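Local coordinates for kinesin-like protein KAR3 (Saccharomyces cerevisiae, PDB 1F9V), which probably couples ATP hydrolysis to movement along microtubules, its kinesin motor domain holding bound ADP in the crystal, at residues Asp64-Val69 with Met102-Asp107; Gly74-Ser79 with Lys311-Val316; Ser112-Ile117 with Ser219-His224; Tyr237-Leu242 with Gln303-Gly308. The protein carries 2 engineered substitutions. All blocks are in the same frame, centred on the assembly; numbering follows the deposited sequence.

Interaction 1. Residues Asp64-Val69 with Met102-Asp107; sequences DTNVDV and MLNPGD
Asn66 and Asp107 meet through van der Waals contact and a shared water. By van der Waals contact alone, Asn66 CB rests 3.4 Å from Asp107 CG, with the amide and carboxylate planes turned 73° apart. The same carboxylate reaches the first turn of the helix, where Val67 CG2 lies 3.4 Å from Asp107 OD1. Asn66 CG lies anti to the carbonyl carbon, beside the backbone N (chi1 -86°), which places ND2 3.3 Å from Asn104 CB. Asparagine suits this place because its amide serves two polar partners at once: OD1 accepts from Arg10, while ND2 donates to Phe100 O. A glycine in place of Asp107 would probably leave Asn66 CB and Val67 CG2 without the carboxylate that packs on them. Between the backbones one water donates to Asn66 O at 2.8 Å and to Asp107 O at 3.0 Å. The helix start is secured by a capping box: Asp68 N donates to Thr65 OG1 at 3.2 Å, and Thr65 N returns a bond to Asp68 OD2 at 2.9 Å, from above the carboxylate plane. The contact thus sets the beginning of helix 66-77 against the loop following helix 98-103, just before helix 109-124, whose Ser112 OG is bonded to Asp107 O.

Interaction 2. Residues Gly74-Ser79 with Lys311-Val316; sequences GQLVQS and KTLMFV. With ADP (adenosine-5'-diphosphate), chain D.
Leu76 fills the tight part of this contact, touching both the strand residues and the adenine of a bound ADP. Its CD1 touches Lys311 CB at 3.5 Å, its CD2 meets Leu313 CB at 3.7 Å, and its CB lies 3.5 Å from ADP N3. Having CG anti to the backbone N (chi1 159°) places CD1 and CD2 against Lys311 and Leu313, a shape suited to packing against a base and two aliphatic chains together. Shortening Leu76 to an alanine is likely to open a gap beside the adenine and leave Lys311 CB and Leu313 CB without their apolar partner. The buried Ser79 lies alongside the aliphatic part of Lys311, its OG 3.6 Å from Lys311 CD while bonded to Leu76 O at 2.7 Å. Here helix 66-77 packs on strand 311-318 of the central sheet of a P-loop NTPase fold, but this ADP is distinct from the one at the P-loop. The base also makes a hydrogen bond to the strand: ADP N6 donates to Thr312 O at 3.1 Å, with an N-H...O angle of 158°. The looser, wetter side lies by the ribose, where the partly exposed Lys311, its chain bent at the end, reaches a water with NZ (3.1 Å). That water also donates to Gln75 O and ADP O4'.

Interaction 3. Residues Ser112-Ile117 with Ser219-His224; sequences STISHI and SIFIIH
Ile114 and Ile223, whose CA atoms are 8.7 Å apart, lie on a helix and a strand running almost in the same direction: the two axes make an angle of 9° and approach to 11.3 Å. This is a helix packed along the central mixed sheet of the kinesin motor domain, a variant of the P-loop NTPase alpha/beta fold, and the interface is wholly buried. Every meeting of side chains is apolar, and beta-branched isoleucine suits both the extended strand and the filling of the layer between it and the helix. Ile114 does most for the helix. Its CG1 sits 4.2 Å from Ile223 CD1, the two chains crossing obliquely, and its CD1 meets Phe221. Thr113 turns its methyl the same way, CG2 lying 4.3 Å from Ile223 CD1, whereas its hydroxyl bonds to Ile109 O in the preceding turn, so that its polar end is satisfied inside the helix. On the strand, Phe221 has CG anti to the backbone N (chi1 -161°), which puts the ring against Ile114; Ile223 CG1 lies in the ring plane at its edge, and Val192 of helix 192-199 also touches the ring. From the helix, Ile114 CD1 lies 4.0 Å from Phe221 CE1 and approaches the ring obliquely.

Interaction 4. Residues Tyr237-Leu242 with Gln303-Gly308; sequences YGTLNL and QYSLTG
Asn241 and Ser305 make the closest approach here, two polar side chains side by side in a buried spot. Asn241 ND2 is 2.9 Å from Ser305 OG and 3.2 Å from Ser305 CB, so the amide nitrogen lies close against the whole serine side chain. Both residues turn their side chain away from their own carbonyl carbon: Asn241 CG stands beside the backbone N (chi1 -51°), and Ser305 OG does likewise (chi1 -79°), which brings the groups together. ND2 makes a weak hydrogen bond to Val86 O. Serine suits the helix side because it is short enough to sit close to the sheet. Thr239 touches more lightly, its CB 4.3 Å from Ser305 OG, while its own hydroxyl is bonded to His224 ND1. The end of the helix is weakly bonded and kinked, and Gln303 O there takes two donors from opposite faces of its plane: Leu306 N at 3.2 Å and Thr307 OG1 at 2.8 Å. Thr307 OG1 is also bonded to Lys174. In this part of the kinesin motor domain, of the P-loop NTPase clan, a helix end packs on the central mixed sheet: strand 235-244 lies against the last turn of helix 297-306, beside the neighbouring strand 86-91, where Ser305, Leu306 and Asn241 all touch Cys87.

In the fold
From the N terminus, helix 66-77 supplies the first halves of two contacts. Interaction 1 closes at 102-107, after the P-loop region, but interaction 2 opens at 74-79 before that and closes only at 311-316, so the two cross. Interaction 3 then runs from 112-117 to 219-224, and interaction 4 from 237-242 to 303-308; they follow each other in series, and both fall within the span of interaction 2. Interactions 2, 3 and 4 reach the same central sheet, through strands 311-318, 218-228 and 235-244, the last two being neighbours. Val77 of helix 66-77 packs on Thr113 and His116 of helix 109-124, and Gln78 just beyond is probably hydrogen-bonded to His116, while Val69 packs on Phe315, linking interactions 1 and 2.

Interaction 1. Residues Asp64-Val69 with Met102-Asp107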
# COMPACT_ATOMS: atom_id res chain seq x y z
N ASP A 64 -12.80 2.98 13.07
CA ASP A 64 -11.76 1.97 12.93
C ASP A 64 -10.36 2.50 13.19
O ASP A 64 -9.84 3.32 12.44
CB ASP A 64 -11.82 1.34 11.54
CG ASP A 64 -12.99 0.40 11.38
OD1 ASP A 64 -13.18 -0.47 12.26
OD2 ASP A 64 -13.72 0.52 10.38
N THR A 65 -9.75 2.02 14.27
CA THR A 65 -8.40 2.42 14.66
C THR A 65 -7.36 1.59 13.89
O THR A 65 -7.71 0.65 13.17
CB THR A 65 -8.17 2.16 16.16
OG1 THR A 65 -8.23 0.76 16.42
CG2 THR A 65 -9.25 2.84 17.00
N ASN A 66 -6.09 1.93 14.06
CA ASN A 66 -5.03 1.18 13.41
C ASN A 66 -5.04 -0.27 13.88
O ASN A 66 -4.78 -1.19 13.10
CB ASN A 66 -3.68 1.84 13.69
CG ASN A 66 -3.36 2.94 12.71
OD1 ASN A 66 -4.22 3.34 11.92
ND2 ASN A 66 -2.14 3.45 12.76
N VAL A 67 -5.36 -0.49 15.15
CA VAL A 67 -5.43 -1.86 15.68
C VAL A 67 -6.56 -2.63 14.98
O VAL A 67 -6.40 -3.80 14.63
CB VAL A 67 -5.64 -1.85 17.22
CG1 VAL A 67 -6.12 -3.20 17.70
CG2 VAL A 67 -4.34 -1.47 17.92
N ASP A 68 -7.70 -1.97 14.78
CA ASP A 68 -8.84 -2.60 14.10
C ASP A 68 -8.46 -2.96 12.66
O ASP A 68 -8.82 -4.02 12.15
CB ASP A 68 -10.04 -1.66 14.07
CG ASP A 68 -10.56 -1.33 15.46
OD1 ASP A 68 -10.44 -2.19 16.35
OD2 ASP A 68 -11.10 -0.21 15.64
N VAL A 69 -7.74 -2.07 11.99
CA VAL A 69 -7.33 -2.30 10.61
C VAL A 69 -6.41 -3.51 10.52
O VAL A 69 -6.58 -4.37 9.66
CB VAL A 69 -6.60 -1.06 10.03
CG1 VAL A 69 -5.89 -1.43 8.72
CG2 VAL A 69 -7.60 0.08 9.82
N MET A 102 0.20 3.60 7.50
CA MET A 102 1.39 2.77 7.34
C MET A 102 2.49 2.94 8.38
O MET A 102 3.15 1.96 8.75
CB MET A 102 2.01 3.02 5.96
CG MET A 102 1.07 2.84 4.78
SD MET A 102 0.51 1.15 4.61
CE MET A 102 2.04 0.34 4.18
N LEU A 103 2.67 4.16 8.86
CA LEU A 103 3.77 4.46 9.77
C LEU A 103 3.47 4.96 11.19
O LEU A 103 4.40 5.28 11.92
CB LEU A 103 4.70 5.48 9.10
CG LEU A 103 5.99 5.07 8.36
CD1 LEU A 103 6.27 3.59 8.51
CD2 LEU A 103 5.86 5.45 6.90
N ASN A 104 2.20 5.03 11.60
CA ASN A 104 1.94 5.50 12.95
C ASN A 104 2.77 4.69 13.94
O ASN A 104 2.76 3.46 13.90
CB ASN A 104 0.45 5.37 13.31
CG ASN A 104 0.08 6.21 14.52
OD1 ASN A 104 0.41 7.39 14.59
ND2 ASN A 104 -0.59 5.60 15.49
N PRO A 105 3.53 5.36 14.82
CA PRO A 105 4.35 4.63 15.79
C PRO A 105 3.62 3.49 16.50
O PRO A 105 2.53 3.67 17.03
CB PRO A 105 4.83 5.71 16.77
CG PRO A 105 4.15 6.97 16.36
CD PRO A 105 3.68 6.82 14.96
N GLY A 106 4.25 2.31 16.48
CA GLY A 106 3.69 1.13 17.12
C GLY A 106 2.40 0.60 16.53
O GLY A 106 2.16 -0.61 16.56
N ASP A 107 1.60 1.50 15.98
CA ASP A 107 0.28 1.19 15.40
C ASP A 107 0.20 0.91 13.90
O ASP A 107 -0.59 0.06 13.45
CB ASP A 107 -0.66 2.36 15.70
CG ASP A 107 -1.80 1.97 16.54
OD1 ASP A 107 -2.06 0.75 16.64
OD2 ASP A 107 -2.45 2.86 17.11
O HOH W 1 -2.48 -1.18 11.47

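Interaction 2. Residues Gly74-Ser79 with Lys311-Val316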
# COMPACT_ATOMS: atom_id res chain seq x y z
N GLY A 74 -3.25 -8.51 9.31
CA GLY A 74 -2.36 -9.53 9.85
C GLY A 74 -2.38 -10.85 9.11
O GLY A 74 -1.33 -11.49 8.92
N GLN A 75 -3.57 -11.27 8.69
CA GLN A 75 -3.74 -12.54 7.99
C GLN A 75 -3.04 -12.53 6.63
O GLN A 75 -2.63 -13.57 6.13
CB GLN A 75 -5.24 -12.82 7.81
CG GLN A 75 -6.12 -12.08 8.82
CD GLN A 75 -7.50 -12.71 8.99
OE1 GLN A 75 -7.84 -13.68 8.31
NE2 GLN A 75 -8.29 -12.15 9.90
N LEU A 76 -2.89 -11.35 6.05
CA LEU A 76 -2.22 -11.23 4.76
C LEU A 76 -0.70 -11.29 4.92
O LEU A 76 -0.04 -12.12 4.30
CB LEU A 76 -2.61 -9.91 4.08
CG LEU A 76 -1.66 -9.42 2.99
CD1 LEU A 76 -1.74 -10.34 1.79
CD2 LEU A 76 -2.03 -8.00 2.59
N VAL A 77 -0.16 -10.42 5.77
CA VAL A 77 1.29 -10.36 5.95
C VAL A 77 1.92 -11.64 6.49
O VAL A 77 3.09 -11.90 6.23
CB VAL A 77 1.70 -9.16 6.84
CG1 VAL A 77 1.20 -7.85 6.22
CG2 VAL A 77 1.16 -9.33 8.25
N GLN A 78 1.16 -12.44 7.23
CA GLN A 78 1.74 -13.68 7.76
C GLN A 78 1.97 -14.71 6.65
O GLN A 78 2.76 -15.64 6.81
CB GLN A 78 0.87 -14.26 8.87
CG GLN A 78 -0.42 -14.92 8.41
CD GLN A 78 -1.33 -15.26 9.58
OE1 GLN A 78 -1.99 -16.30 9.59
NE2 GLN A 78 -1.37 -14.38 10.58
N SER A 79 1.29 -14.53 5.52
CA SER A 79 1.45 -15.46 4.40
C SER A 79 2.90 -15.44 3.89
O SER A 79 3.34 -16.37 3.22
CB SER A 79 0.47 -15.10 3.28
OG SER A 79 0.93 -13.98 2.53
N LYS A 311 0.42 -11.84 -3.19
CA LYS A 311 -0.84 -11.27 -2.71
C LYS A 311 -0.70 -9.77 -2.60
O LYS A 311 0.23 -9.27 -1.98
CB LYS A 311 -1.20 -11.87 -1.36
CG LYS A 311 -1.33 -13.37 -1.39
CD LYS A 311 -1.59 -13.94 -0.01
CE LYS A 311 -1.79 -15.44 -0.06
NZ LYS A 311 -3.03 -15.83 0.67
N THR A 312 -1.64 -9.04 -3.19
CA THR A 312 -1.60 -7.59 -3.17
C THR A 312 -2.83 -6.98 -2.53
O THR A 312 -3.95 -7.44 -2.76
CB THR A 312 -1.46 -7.04 -4.60
OG1 THR A 312 -0.17 -7.41 -5.12
CG2 THR A 312 -1.60 -5.52 -4.62
N LEU A 313 -2.61 -5.95 -1.74
CA LEU A 313 -3.70 -5.23 -1.08
C LEU A 313 -3.56 -3.75 -1.39
O LEU A 313 -2.53 -3.14 -1.11
CB LEU A 313 -3.64 -5.44 0.44
CG LEU A 313 -4.51 -4.47 1.27
CD1 LEU A 313 -5.98 -4.66 0.91
CD2 LEU A 313 -4.28 -4.72 2.76
N MET A 314 -4.60 -3.18 -2.00
CA MET A 314 -4.61 -1.75 -2.30
C MET A 314 -5.41 -1.14 -1.15
O MET A 314 -6.53 -1.56 -0.88
CB MET A 314 -5.31 -1.47 -3.64
CG MET A 314 -4.79 -2.32 -4.81
SD MET A 314 -3.04 -2.02 -5.20
CE MET A 314 -3.05 -0.20 -5.52
N PHE A 315 -4.81 -0.18 -0.47
CA PHE A 315 -5.42 0.48 0.67
C PHE A 315 -5.73 1.94 0.30
O PHE A 315 -4.83 2.78 0.30
CB PHE A 315 -4.45 0.41 1.85
CG PHE A 315 -5.12 0.39 3.19
CD1 PHE A 315 -5.60 1.57 3.75
CD2 PHE A 315 -5.27 -0.80 3.89
CE1 PHE A 315 -6.23 1.56 5.00
CE2 PHE A 315 -5.90 -0.82 5.14
CZ PHE A 315 -6.38 0.37 5.69
N VAL A 316 -6.99 2.23 0.00
CA VAL A 316 -7.36 3.59 -0.39
C VAL A 316 -7.88 4.44 0.77
O VAL A 316 -8.95 4.18 1.33
CB VAL A 316 -8.39 3.56 -1.54
CG1 VAL A 316 -8.76 4.98 -1.95
CG2 VAL A 316 -7.80 2.82 -2.74
PB ADP D . -10.38 -15.97 2.18
O1B ADP D . -11.13 -16.64 1.07
O2B ADP D . -9.88 -14.48 1.73
O3B ADP D . -11.20 -15.90 3.42
PA ADP D . -7.55 -16.56 1.97
O1A ADP D . -6.89 -17.88 1.93
O2A ADP D . -7.57 -15.91 0.65
O3A ADP D . -9.05 -16.74 2.45
O5' ADP D . -6.91 -15.62 3.12
C5' ADP D . -7.69 -15.29 4.27
C4' ADP D . -7.34 -13.92 4.85
O4' ADP D . -6.01 -13.46 4.52
C3' ADP D . -8.31 -12.84 4.41
O3' ADP D . -9.47 -12.74 5.25
C2' ADP D . -7.48 -11.58 4.41
O2' ADP D . -7.53 -10.88 5.66
C1' ADP D . -6.09 -12.09 4.03
N9 ADP D . -5.80 -11.93 2.54
C8 ADP D . -5.67 -12.91 1.63
N7 ADP D . -5.40 -12.36 0.43
C5 ADP D . -5.35 -11.06 0.56
C6 ADP D . -5.11 -9.95 -0.28
N6 ADP D . -4.84 -10.13 -1.59
N1 ADP D . -5.15 -8.67 0.23
C2 ADP D . -5.41 -8.43 1.53
N3 ADP D . -5.63 -9.48 2.35
C4 ADP D . -5.62 -10.77 1.92
O HOH W 2 -3.28 -14.47 3.41

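Interaction 3. Residues Ser112-Ile117 with Ser219-His224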
# COMPACT_ATOMS: atom_id res chain seq x y z
N SER A 112 3.25 -2.84 13.00
CA SER A 112 2.36 -3.96 13.34
C SER A 112 2.78 -5.24 12.61
O SER A 112 2.73 -6.33 13.17
CB SER A 112 0.91 -3.63 12.96
OG SER A 112 0.35 -2.66 13.83
N THR A 113 3.15 -5.09 11.34
CA THR A 113 3.56 -6.22 10.52
C THR A 113 4.81 -6.87 11.10
O THR A 113 4.88 -8.09 11.21
CB THR A 113 3.84 -5.76 9.06
OG1 THR A 113 2.60 -5.43 8.42
CG2 THR A 113 4.54 -6.85 8.26
N ILE A 114 5.77 -6.05 11.50
CA ILE A 114 7.00 -6.57 12.08
C ILE A 114 6.74 -7.30 13.39
O ILE A 114 7.27 -8.39 13.61
CB ILE A 114 8.01 -5.43 12.27
CG1 ILE A 114 8.56 -5.02 10.90
CG2 ILE A 114 9.15 -5.87 13.19
CD1 ILE A 114 9.30 -3.72 10.88
N SER A 115 5.92 -6.73 14.26
CA SER A 115 5.59 -7.37 15.53
C SER A 115 4.86 -8.69 15.32
O SER A 115 5.11 -9.67 16.01
CB SER A 115 4.72 -6.45 16.39
OG SER A 115 5.41 -5.26 16.71
N HIS A 116 3.93 -8.69 14.36
CA HIS A 116 3.15 -9.88 14.05
C HIS A 116 4.04 -10.99 13.50
O HIS A 116 3.89 -12.16 13.86
CB HIS A 116 2.06 -9.54 13.03
CG HIS A 116 1.07 -10.63 12.81
ND1 HIS A 116 0.40 -11.26 13.84
CD2 HIS A 116 0.61 -11.21 11.67
CE1 HIS A 116 -0.43 -12.17 13.35
NE2 HIS A 116 -0.31 -12.15 12.03
N ILE A 117 4.97 -10.63 12.62
CA ILE A 117 5.87 -11.61 12.03
C ILE A 117 6.78 -12.26 13.07
O ILE A 117 6.99 -13.48 13.05
CB ILE A 117 6.74 -10.97 10.92
CG1 ILE A 117 5.91 -10.79 9.65
CG2 ILE A 117 7.95 -11.84 10.62
CD1 ILE A 117 6.53 -9.85 8.62
N SER A 219 7.26 5.87 -0.84
CA SER A 219 8.18 5.34 0.16
C SER A 219 7.89 3.85 0.26
O SER A 219 6.74 3.43 0.40
CB SER A 219 7.95 6.05 1.50
OG SER A 219 8.18 7.44 1.36
N ILE A 220 8.94 3.04 0.16
CA ILE A 220 8.77 1.59 0.17
C ILE A 220 9.59 0.88 1.24
O ILE A 220 10.82 0.96 1.24
CB ILE A 220 9.14 1.01 -1.22
CG1 ILE A 220 8.38 1.77 -2.31
CG2 ILE A 220 8.80 -0.47 -1.29
CD1 ILE A 220 9.24 2.25 -3.45
N PHE A 221 8.91 0.20 2.16
CA PHE A 221 9.57 -0.55 3.22
C PHE A 221 9.56 -2.01 2.77
O PHE A 221 8.51 -2.64 2.66
CB PHE A 221 8.81 -0.37 4.54
CG PHE A 221 9.61 -0.72 5.76
CD1 PHE A 221 9.71 -2.04 6.19
CD2 PHE A 221 10.28 0.26 6.48
CE1 PHE A 221 10.45 -2.37 7.33
CE2 PHE A 221 11.03 -0.06 7.62
CZ PHE A 221 11.11 -1.38 8.04
N ILE A 222 10.74 -2.54 2.49
CA ILE A 222 10.87 -3.91 2.01
C ILE A 222 11.39 -4.83 3.10
O ILE A 222 12.40 -4.54 3.74
CB ILE A 222 11.82 -3.98 0.78
CG1 ILE A 222 11.33 -3.01 -0.30
CG2 ILE A 222 11.87 -5.40 0.24
CD1 ILE A 222 12.29 -2.83 -1.47
N ILE A 223 10.68 -5.93 3.31
CA ILE A 223 11.03 -6.92 4.33
C ILE A 223 11.21 -8.29 3.68
O ILE A 223 10.35 -8.74 2.92
CB ILE A 223 9.91 -7.05 5.39
CG1 ILE A 223 9.76 -5.73 6.15
CG2 ILE A 223 10.22 -8.21 6.33
CD1 ILE A 223 8.38 -5.52 6.76
N HIS A 224 12.32 -8.96 3.99
CA HIS A 224 12.57 -10.29 3.46
C HIS A 224 12.54 -11.29 4.61
O HIS A 224 13.19 -11.09 5.64
CB HIS A 224 13.93 -10.33 2.76
CG HIS A 224 14.13 -9.21 1.78
ND1 HIS A 224 13.53 -9.19 0.54
CD2 HIS A 224 14.85 -8.07 1.88
CE1 HIS A 224 13.88 -8.08 -0.09
NE2 HIS A 224 14.67 -7.38 0.69

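Interaction 4. Residues Tyr237-Leu242 with Gln303-Gly308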
# COMPACT_ATOMS: atom_id res chain seq x y z
N TYR A 237 11.18 -18.43 1.30
CA TYR A 237 11.59 -17.04 1.14
C TYR A 237 10.42 -16.21 0.66
O TYR A 237 9.79 -16.53 -0.34
CB TYR A 237 12.74 -16.94 0.13
CG TYR A 237 13.47 -15.62 0.19
CD1 TYR A 237 14.47 -15.39 1.14
CD2 TYR A 237 13.16 -14.59 -0.70
CE1 TYR A 237 15.14 -14.17 1.20
CE2 TYR A 237 13.83 -13.37 -0.65
CZ TYR A 237 14.82 -13.17 0.30
OH TYR A 237 15.49 -11.97 0.32
N GLY A 238 10.12 -15.13 1.38
CA GLY A 238 9.01 -14.27 1.00
C GLY A 238 9.37 -12.83 1.24
O GLY A 238 10.10 -12.51 2.18
N THR A 239 8.87 -11.94 0.39
CA THR A 239 9.16 -10.52 0.53
C THR A 239 7.88 -9.70 0.68
O THR A 239 6.90 -9.93 -0.02
CB THR A 239 9.96 -10.01 -0.70
OG1 THR A 239 11.23 -10.69 -0.75
CG2 THR A 239 10.21 -8.52 -0.60
N LEU A 240 7.92 -8.75 1.61
CA LEU A 240 6.79 -7.85 1.84
C LEU A 240 7.22 -6.46 1.43
O LEU A 240 8.30 -5.99 1.81
CB LEU A 240 6.40 -7.84 3.32
CG LEU A 240 5.94 -9.18 3.88
CD1 LEU A 240 7.06 -9.75 4.74
CD2 LEU A 240 4.64 -9.01 4.66
N ASN A 241 6.38 -5.81 0.63
CA ASN A 241 6.66 -4.46 0.18
C ASN A 241 5.51 -3.60 0.67
O ASN A 241 4.39 -3.69 0.16
CB ASN A 241 6.75 -4.44 -1.35
CG ASN A 241 7.70 -5.50 -1.88
OD1 ASN A 241 8.91 -5.26 -1.96
ND2 ASN A 241 7.17 -6.67 -2.21
N LEU A 242 5.80 -2.78 1.67
CA LEU A 242 4.81 -1.89 2.30
C LEU A 242 5.04 -0.48 1.77
O LEU A 242 6.00 0.20 2.14
CB LEU A 242 4.96 -1.98 3.82
CG LEU A 242 5.08 -3.44 4.32
CD1 LEU A 242 5.19 -3.47 5.83
CD2 LEU A 242 3.87 -4.24 3.86
N GLN A 303 7.74 -6.07 -9.78
CA GLN A 303 7.14 -7.08 -10.64
C GLN A 303 7.05 -8.51 -10.09
O GLN A 303 6.02 -9.16 -10.26
CB GLN A 303 7.83 -7.09 -12.01
CG GLN A 303 9.24 -7.64 -12.00
CD GLN A 303 9.86 -7.62 -13.39
OE1 GLN A 303 10.86 -8.30 -13.65
NE2 GLN A 303 9.27 -6.84 -14.28
N TYR A 304 8.10 -9.00 -9.43
CA TYR A 304 8.06 -10.36 -8.89
C TYR A 304 7.15 -10.49 -7.66
O TYR A 304 6.73 -11.60 -7.31
CB TYR A 304 9.47 -10.84 -8.54
CG TYR A 304 10.35 -11.13 -9.74
CD1 TYR A 304 9.80 -11.63 -10.92
CD2 TYR A 304 11.72 -10.90 -9.69
CE1 TYR A 304 10.61 -11.91 -12.03
CE2 TYR A 304 12.54 -11.17 -10.79
CZ TYR A 304 11.97 -11.67 -11.96
OH TYR A 304 12.78 -11.95 -13.05
N SER A 305 6.86 -9.37 -7.00
CA SER A 305 6.00 -9.38 -5.83
C SER A 305 4.56 -9.06 -6.23
O SER A 305 3.67 -9.00 -5.38
CB SER A 305 6.50 -8.37 -4.79
OG SER A 305 7.60 -8.88 -4.05
N LEU A 306 4.35 -8.86 -7.52
CA LEU A 306 3.02 -8.54 -8.05
C LEU A 306 2.50 -9.68 -8.91
O LEU A 306 1.32 -9.72 -9.25
CB LEU A 306 3.09 -7.26 -8.89
CG LEU A 306 3.26 -5.95 -8.13
CD1 LEU A 306 3.51 -4.80 -9.09
CD2 LEU A 306 2.01 -5.68 -7.30
N THR A 307 3.38 -10.61 -9.26
CA THR A 307 2.99 -11.72 -10.11
C THR A 307 3.09 -13.05 -9.39
O THR A 307 3.47 -13.11 -8.22
CB THR A 307 3.87 -11.77 -11.37
OG1 THR A 307 5.26 -11.75 -10.99
CG2 THR A 307 3.58 -10.57 -12.26
N GLY A 308 2.74 -14.13 -10.08
CA GLY A 308 2.78 -15.44 -9.47
C GLY A 308 1.62 -15.57 -8.50
O GLY A 308 0.49 -15.18 -8.80